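Local coordinates for protein CalS13 (Micromonospora echinospora, PDB 4ZAS) that probably works as a pyridoxal phosphate-dependent sugar aminotransferase and here holds dTDP-4-keto-6-deoxyglucose in its pocket, at residues Glu117-Pro122 against Val191-Gln196; Tyr216-Gly219 against Thr225-Ser228; Leu330-Arg333 against Ala337-Arg340. All blocks are in the same frame, centred on the assembly; numbering follows the deposited sequence.

Contact 1 (Glu117-Pro122 against Val191-Gln196); sequences EGTNWP and VEDCAQ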
loop_
_atom_site.group_PDB
_atom_site.type_symbol
_atom_site.label_atom_id
_atom_site.label_comp_id
_atom_site.label_asym_id
_atom_site.label_seq_id
_atom_site.Cartn_x
_atom_site.Cartn_y
_atom_site.Cartn_z
ATOM N N GLU A 117 -4.803 -10.399 -11.042
ATOM C CA GLU A 117 -3.488 -9.838 -11.374
ATOM C C GLU A 117 -2.653 -9.463 -10.133
ATOM O O GLU A 117 -1.426 -9.495 -10.177
ATOM C CB GLU A 117 -3.628 -8.601 -12.270
ATOM C CG GLU A 117 -4.031 -8.896 -13.720
ATOM C CD GLU A 117 -5.543 -9.017 -13.965
ATOM O OE1 GLU A 117 -6.350 -9.023 -13.008
ATOM O OE2 GLU A 117 -5.918 -9.059 -15.151
ATOM N N GLY A 118 -3.306 -9.146 -9.018
ATOM C CA GLY A 118 -2.589 -8.836 -7.790
ATOM C C GLY A 118 -1.699 -9.974 -7.330
ATOM O O GLY A 118 -0.745 -9.789 -6.577
ATOM N N THR A 119 -2.013 -11.173 -7.792
ATOM C CA THR A 119 -1.188 -12.326 -7.492
ATOM C C THR A 119 0.169 -12.206 -8.160
ATOM O O THR A 119 1.184 -12.515 -7.562
ATOM C CB THR A 119 -1.871 -13.622 -7.951
ATOM O OG1 THR A 119 -3.110 -13.777 -7.244
ATOM C CG2 THR A 119 -0.977 -14.839 -7.686
ATOM N N ASN A 120 0.200 -11.711 -9.385
ATOM C CA ASN A 120 1.395 -11.869 -10.198
ATOM C C ASN A 120 2.245 -10.598 -10.390
ATOM O O ASN A 120 3.471 -10.681 -10.512
ATOM C CB ASN A 120 0.994 -12.418 -11.568
ATOM C CG ASN A 120 0.469 -13.837 -11.490
ATOM O OD1 ASN A 120 1.021 -14.672 -10.780
ATOM N ND2 ASN A 120 -0.608 -14.115 -12.218
ATOM N N TRP A 121 1.625 -9.426 -10.399
ATOM C CA TRP A 121 2.414 -8.216 -10.595
ATOM C C TRP A 121 3.450 -7.973 -9.499
ATOM O O TRP A 121 4.502 -7.418 -9.797
ATOM C CB TRP A 121 1.513 -6.992 -10.734
ATOM C CG TRP A 121 0.588 -6.941 -11.965
ATOM C CD1 TRP A 121 -0.408 -6.034 -12.170
ATOM C CD2 TRP A 121 0.570 -7.811 -13.124
ATOM N NE1 TRP A 121 -1.039 -6.272 -13.361
ATOM C CE2 TRP A 121 -0.463 -7.353 -13.968
ATOM C CE3 TRP A 121 1.316 -8.929 -13.525
ATOM C CZ2 TRP A 121 -0.763 -7.964 -15.190
ATOM C CZ3 TRP A 121 1.014 -9.535 -14.745
ATOM C CH2 TRP A 121 -0.017 -9.053 -15.555
ATOM N N PRO A 122 3.176 -8.385 -8.245
ATOM C CA PRO A 122 4.246 -8.338 -7.239
ATOM C C PRO A 122 5.484 -9.134 -7.624
ATOM O O PRO A 122 6.571 -8.817 -7.129
ATOM C CB PRO A 122 3.596 -8.943 -6.001
ATOM C CG PRO A 122 2.187 -8.547 -6.121
ATOM C CD PRO A 122 1.866 -8.601 -7.605
ATOM N N VAL A 191 5.006 -19.875 -1.802
ATOM C CA VAL A 191 4.007 -18.888 -1.366
ATOM C C VAL A 191 2.597 -19.300 -1.779
ATOM O O VAL A 191 2.335 -19.468 -2.980
ATOM C CB VAL A 191 4.295 -17.488 -1.976
ATOM C CG1 VAL A 191 3.254 -16.504 -1.490
ATOM C CG2 VAL A 191 5.675 -17.017 -1.617
ATOM N N GLU A 192 1.692 -19.436 -0.810
ATOM C CA GLU A 192 0.267 -19.702 -1.089
ATOM C C GLU A 192 -0.591 -18.442 -1.102
ATOM O O GLU A 192 -0.744 -17.798 -0.069
ATOM C CB GLU A 192 -0.325 -20.650 -0.043
ATOM C CG GLU A 192 0.293 -22.034 0.019
ATOM C CD GLU A 192 -0.300 -22.874 1.139
ATOM O OE1 GLU A 192 -1.508 -22.762 1.393
ATOM O OE2 GLU A 192 0.449 -23.630 1.788
ATOM N N ASP A 193 -1.193 -18.111 -2.239
ATOM C CA ASP A 193 -2.171 -17.014 -2.270
ATOM C C ASP A 193 -3.538 -17.483 -1.733
ATOM O O ASP A 193 -4.297 -18.153 -2.426
ATOM C CB ASP A 193 -2.302 -16.467 -3.690
ATOM C CG ASP A 193 -3.232 -15.265 -3.784
ATOM O OD1 ASP A 193 -4.031 -15.035 -2.847
ATOM O OD2 ASP A 193 -3.174 -14.554 -4.817
ATOM N N CYS A 194 -3.838 -17.127 -0.490
ATOM C CA CYS A 194 -5.071 -17.549 0.170
ATOM C C CYS A 194 -6.111 -16.429 0.202
ATOM O O CYS A 194 -6.964 -16.401 1.083
ATOM C CB CYS A 194 -4.784 -18.018 1.602
ATOM S SG CYS A 194 -3.497 -19.237 1.734
ATOM N N ALA A 195 -6.031 -15.505 -0.752
ATOM C CA ALA A 195 -6.867 -14.304 -0.744
ATOM C C ALA A 195 -8.367 -14.599 -0.663
ATOM O O ALA A 195 -9.106 -13.884 0.018
ATOM C CB ALA A 195 -6.581 -13.471 -1.971
ATOM N N GLN A 196 -8.820 -15.648 -1.343
ATOM C CA GLN A 196 -10.240 -15.966 -1.348
ATOM C C GLN A 196 -10.541 -17.125 -0.424
ATOM O O GLN A 196 -11.636 -17.682 -0.457
ATOM C CB GLN A 196 -10.711 -16.290 -2.757
ATOM C CG GLN A 196 -10.281 -15.284 -3.768
ATOM C CD GLN A 196 -10.562 -15.724 -5.179
ATOM O OE1 GLN A 196 -10.925 -16.861 -5.409
ATOM N NE2 GLN A 196 -10.445 -14.804 -6.130
#
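T119 meets D193 through a hydroxyl-to-carboxylate hydrogen bond in the large domain of a fold type I aminotransferase, where the turn leading into helix 121-125 comes up to the C-terminal end of strand 189-193. The two side chains meet at a slant, and OG1 of T119 comes nearly in line with the C-O bond of D193 OD2, donating its proton over a short 2.5 Å. The rest of the threonine stands close behind: T119 CB lies 3.5 Å and T119 CG2 3.6 Å from D193 OD2. T119 sets its hydroxyl beside its own backbone N (chi1 -62°), and from there OG1 is also hydrogen-bonded to T115 OG1. D193 sets CG anti to the backbone N (chi1 -176°), which carries the carboxylate across to the threonine.

The other carboxylate oxygen is claimed locally. D193 OD1 accepts from A195 N at 2.9 Å with an N-H...O angle of 155°, closing an Asx turn just after the strand. One oxygen is thus gripped from the turn and one from the backbone N of A195, two residues on, which fixes the rotation of the carboxylate. In relatives an aspartate at this strand end typically faces the pyridine nitrogen of the cofactor, and probably does here too; T119 would then illustrate how a second-shell hydroxyl can orient an acidic group. Q196 NE2, bonded to O3 of the modified lysine at 222, places the contact beside the cofactor.

Beyond the threonine, the turn is pinned by E117 O, which accepts from both N120 N and W121 N, while W121 NE1 bonds to L249 O of the second subunit. E117 CB rests 3.6 Å above one face of the W121 ring, offset toward its rim.

Contact 2 (Tyr216-Gly219 against Thr225-Ser228); sequences YSTG and TTGS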
loop_
_atom_site.group_PDB
_atom_site.type_symbol
_atom_site.label_atom_id
_atom_site.label_comp_id
_atom_site.label_asym_id
_atom_site.label_seq_id
_atom_site.Cartn_x
_atom_site.Cartn_y
_atom_site.Cartn_z
ATOM N N TYR A 216 -3.198 -13.742 2.824
ATOM C CA TYR A 216 -4.657 -13.611 2.825
ATOM C C TYR A 216 -5.064 -12.198 2.468
ATOM O O TYR A 216 -4.307 -11.263 2.713
ATOM C CB TYR A 216 -5.235 -13.963 4.201
ATOM C CG TYR A 216 -5.395 -15.448 4.534
ATOM C CD1 TYR A 216 -4.331 -16.216 4.998
ATOM C CD2 TYR A 216 -6.639 -16.055 4.451
ATOM C CE1 TYR A 216 -4.504 -17.558 5.332
ATOM C CE2 TYR A 216 -6.822 -17.373 4.776
ATOM C CZ TYR A 216 -5.761 -18.130 5.219
ATOM O OH TYR A 216 -5.991 -19.459 5.541
ATOM N N SER A 217 -6.255 -12.032 1.901
ATOM C CA SER A 217 -6.806 -10.697 1.709
ATOM C C SER A 217 -8.020 -10.479 2.588
ATOM O O SER A 217 -8.838 -11.384 2.767
ATOM C CB SER A 217 -7.195 -10.472 0.245
ATOM O OG SER A 217 -7.949 -9.278 0.075
ATOM N N THR A 218 -8.153 -9.267 3.120
ATOM C CA THR A 218 -9.375 -8.889 3.816
ATOM C C THR A 218 -9.967 -7.646 3.160
ATOM O O THR A 218 -10.556 -6.791 3.842
ATOM C CB THR A 218 -9.148 -8.636 5.316
ATOM O OG1 THR A 218 -8.055 -7.732 5.494
ATOM C CG2 THR A 218 -8.844 -9.930 6.027
ATOM N N GLY A 219 -9.816 -7.567 1.833
ATOM C CA GLY A 219 -10.422 -6.512 1.028
ATOM C C GLY A 219 -11.946 -6.520 1.064
ATOM O O GLY A 219 -12.567 -7.434 1.627
ATOM N N THR A 225 -13.669 -9.087 6.042
ATOM C CA THR A 225 -13.088 -7.819 5.552
ATOM C C THR A 225 -12.594 -6.871 6.643
ATOM O O THR A 225 -13.141 -6.831 7.749
ATOM C CB THR A 225 -14.076 -7.027 4.709
ATOM O OG1 THR A 225 -13.401 -5.929 4.105
ATOM C CG2 THR A 225 -15.214 -6.505 5.551
ATOM N N THR A 226 -11.547 -6.115 6.326
ATOM C CA THR A 226 -11.095 -5.010 7.193
ATOM C C THR A 226 -11.302 -3.659 6.515
ATOM O O THR A 226 -10.674 -2.666 6.887
ATOM C CB THR A 226 -9.599 -5.130 7.581
ATOM O OG1 THR A 226 -8.828 -5.337 6.395
ATOM C CG2 THR A 226 -9.387 -6.297 8.467
ATOM N N GLY A 227 -12.167 -3.637 5.503
ATOM C CA GLY A 227 -12.300 -2.484 4.626
ATOM C C GLY A 227 -11.274 -2.678 3.528
ATOM O O GLY A 227 -11.595 -3.095 2.413
ATOM N N SER A 228 -10.019 -2.380 3.853
ATOM C CA SER A 228 -8.915 -2.829 3.032
ATOM C C SER A 228 -7.982 -3.564 3.954
ATOM O O SER A 228 -7.981 -3.324 5.163
ATOM C CB SER A 228 -8.214 -1.673 2.352
ATOM O OG SER A 228 -9.139 -0.887 1.628
#
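T218 and T226 face each other through their hydroxyls where the loop carrying the modified lysine at 222 returns beside the end of strand 213-217, with an ST turn on each side. Of the backbone bonds, T226 N donates to T218 O at 2.8 Å, nearly straight at 166° and in the carbonyl plane. T218 O also takes a CA-H...O contact from T225 CA.

Among the hydroxyls, T218 OG1 and T226 OG1 are 2.7 Å apart. T226 holds OG1 between its backbone N and carbonyl carbon (chi1 50°), a placement that lets it reach S228 O as well, at 2.5 Å and from above that carbonyl's plane. A valine in place of T226 would probably leave T218 OG1 without this partner and S228 O without its donor, setting the bend at G227 free to shift.

The ST turns complete the pattern. S217 OG accepts from G219 N and also bonds to OP2 of the modified lysine, tying the strand end to the cofactor phosphate. T225 OG1 accepts from G227 N, and it sits 3.0 Å from both T218 O and G219 O.

Contact 3 (Leu330-Arg333 against Ala337-Arg340); sequences LKVR and AFMR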
loop_
_atom_site.group_PDB
_atom_site.type_symbol
_atom_site.label_atom_id
_atom_site.label_comp_id
_atom_site.label_asym_id
_atom_site.label_seq_id
_atom_site.Cartn_x
_atom_site.Cartn_y
_atom_site.Cartn_z
ATOM N N LEU A 330 -18.258 -23.017 -12.566
ATOM C CA LEU A 330 -18.786 -23.958 -13.542
ATOM C C LEU A 330 -17.948 -23.865 -14.817
ATOM O O LEU A 330 -17.365 -22.819 -15.097
ATOM C CB LEU A 330 -20.248 -23.664 -13.878
ATOM C CG LEU A 330 -21.307 -23.904 -12.810
ATOM C CD1 LEU A 330 -22.691 -23.567 -13.374
ATOM C CD2 LEU A 330 -21.230 -25.337 -12.288
ATOM N N LYS A 331 -17.867 -24.944 -15.585
ATOM C CA LYS A 331 -17.343 -24.820 -16.940
ATOM C C LYS A 331 -18.475 -25.101 -17.927
ATOM O O LYS A 331 -19.020 -26.206 -17.954
ATOM C CB LYS A 331 -16.155 -25.747 -17.159
ATOM C CG LYS A 331 -14.994 -25.431 -16.244
ATOM C CD LYS A 331 -13.936 -26.491 -16.324
ATOM C CE LYS A 331 -14.388 -27.755 -15.597
ATOM N NZ LYS A 331 -13.448 -28.895 -15.812
ATOM N N VAL A 332 -18.830 -24.105 -18.734
ATOM C CA VAL A 332 -20.033 -24.186 -19.559
ATOM C C VAL A 332 -19.759 -24.002 -21.042
ATOM O O VAL A 332 -18.894 -23.220 -21.425
ATOM C CB VAL A 332 -21.071 -23.131 -19.110
ATOM C CG1 VAL A 332 -21.417 -23.330 -17.661
ATOM C CG2 VAL A 332 -20.538 -21.716 -19.299
ATOM N N ARG A 333 -20.490 -24.734 -21.877
ATOM C CA ARG A 333 -20.524 -24.474 -23.315
ATOM C C ARG A 333 -21.198 -23.120 -23.541
ATOM O O ARG A 333 -22.073 -22.734 -22.767
ATOM C CB ARG A 333 -21.275 -25.584 -24.070
ATOM C CG ARG A 333 -22.772 -25.637 -23.746
ATOM C CD ARG A 333 -23.661 -26.424 -24.743
ATOM N NE ARG A 333 -25.052 -26.286 -24.311
ATOM C CZ ARG A 333 -25.831 -25.239 -24.615
ATOM N NH1 ARG A 333 -25.376 -24.251 -25.381
ATOM N NH2 ARG A 333 -27.077 -25.176 -24.156
ATOM N N ALA A 337 -23.731 -16.823 -24.074
ATOM C CA ALA A 337 -25.178 -17.015 -24.015
ATOM C C ALA A 337 -25.584 -17.395 -22.591
ATOM O O ALA A 337 -26.648 -16.993 -22.121
ATOM C CB ALA A 337 -25.645 -18.067 -25.031
ATOM N N PHE A 338 -24.727 -18.140 -21.899
ATOM C CA PHE A 338 -24.992 -18.522 -20.510
ATOM C C PHE A 338 -25.118 -17.295 -19.592
ATOM O O PHE A 338 -26.113 -17.116 -18.894
ATOM C CB PHE A 338 -23.873 -19.427 -19.989
ATOM C CG PHE A 338 -24.034 -19.845 -18.542
ATOM C CD1 PHE A 338 -24.858 -20.896 -18.193
ATOM C CD2 PHE A 338 -23.377 -19.157 -17.527
ATOM C CE1 PHE A 338 -25.002 -21.278 -16.870
ATOM C CE2 PHE A 338 -23.529 -19.530 -16.203
ATOM C CZ PHE A 338 -24.345 -20.596 -15.879
ATOM N N MET A 339 -24.097 -16.449 -19.613
ATOM C CA MET A 339 -24.047 -15.267 -18.753
ATOM C C MET A 339 -25.190 -14.351 -19.119
ATOM O O MET A 339 -25.810 -13.746 -18.246
ATOM C CB MET A 339 -22.700 -14.549 -18.892
ATOM C CG MET A 339 -21.517 -15.469 -18.684
ATOM S SD MET A 339 -19.942 -14.626 -18.552
ATOM C CE MET A 339 -19.588 -14.354 -20.299
ATOM N N ARG A 340 -25.470 -14.260 -20.413
ATOM C CA ARG A 340 -26.545 -13.405 -20.892
ATOM C C ARG A 340 -27.894 -13.865 -20.348
ATOM O O ARG A 340 -28.682 -13.065 -19.853
ATOM C CB ARG A 340 -26.574 -13.413 -22.418
ATOM C CG ARG A 340 -27.569 -12.469 -23.052
ATOM C CD ARG A 340 -27.420 -11.058 -22.507
ATOM N NE ARG A 340 -27.913 -10.082 -23.474
ATOM C CZ ARG A 340 -29.200 -9.836 -23.698
ATOM N NH1 ARG A 340 -30.129 -10.460 -22.985
ATOM N NH2 ARG A 340 -29.560 -8.943 -24.613
#
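V332 lays one methyl over the ring of F338, the central touch of a strand-to-helix connection in the C-terminal part of the chain: strand 328-332 ends, a short link follows, and helix 335-344 folds back against it. V332 CG1 stands 4.2 Å from the ring centroid of F338 and only 10° off the ring normal, a CH-pi contact squarely over the face. Its second branch works at the root of the ring, V332 CG2 lying 4.0 Å from F338 CG and 4.1 Å from F338 CB. The two side chains cross at about a right angle; one methyl covers the ring face and the other the CB-CG stem. Farther along the ring, L330 CD1 comes obliquely to F338 CZ at 4.2 Å. No hydrogen bond links the segments; the attachment is wholly apolar.

The torsions explain the reach. F338 sends CG anti to its amide nitrogen (chi1 178°), carrying the ring out from the helix to the strand, where L330 and V332 both direct their CB atoms toward it.

In the next shell, W404 meets the F338 ring edge-to-face. The same tryptophan is held by R333, which accepts from its NE1 through the backbone O and adds a cation-pi contact from its guanidinium group.

Strand 328-332 is the middle member of a three-stranded antiparallel sheet, between 312-313 and 379-382. F338, supplied by helix 335-344, meets L330, V332 and V380 of this sheet and I400 of helix 390-401.

Contacts 1 and 2 belong to one neighbourhood, their centres 13 Å apart at the ends of adjacent strands of the large-domain sheet. They touch directly: C194 O lies 3.4 Å from Y216 CD2, and A195 CB 3.8 Å from S217 CB. Together they flank the cofactor-bearing lysine at 222, contact 1 reaching O3 of its pyridoxal ring and contact 2 its phosphate. The bound dTDP-4-keto-6-deoxyglucose lies close to both, about 8 Å from the side chain of T119. Contact 3 stands apart, its centre 26 Å from that of contact 1 and 30 Å from that of contact 2; the nearest atoms are about 12 and 21 Å away.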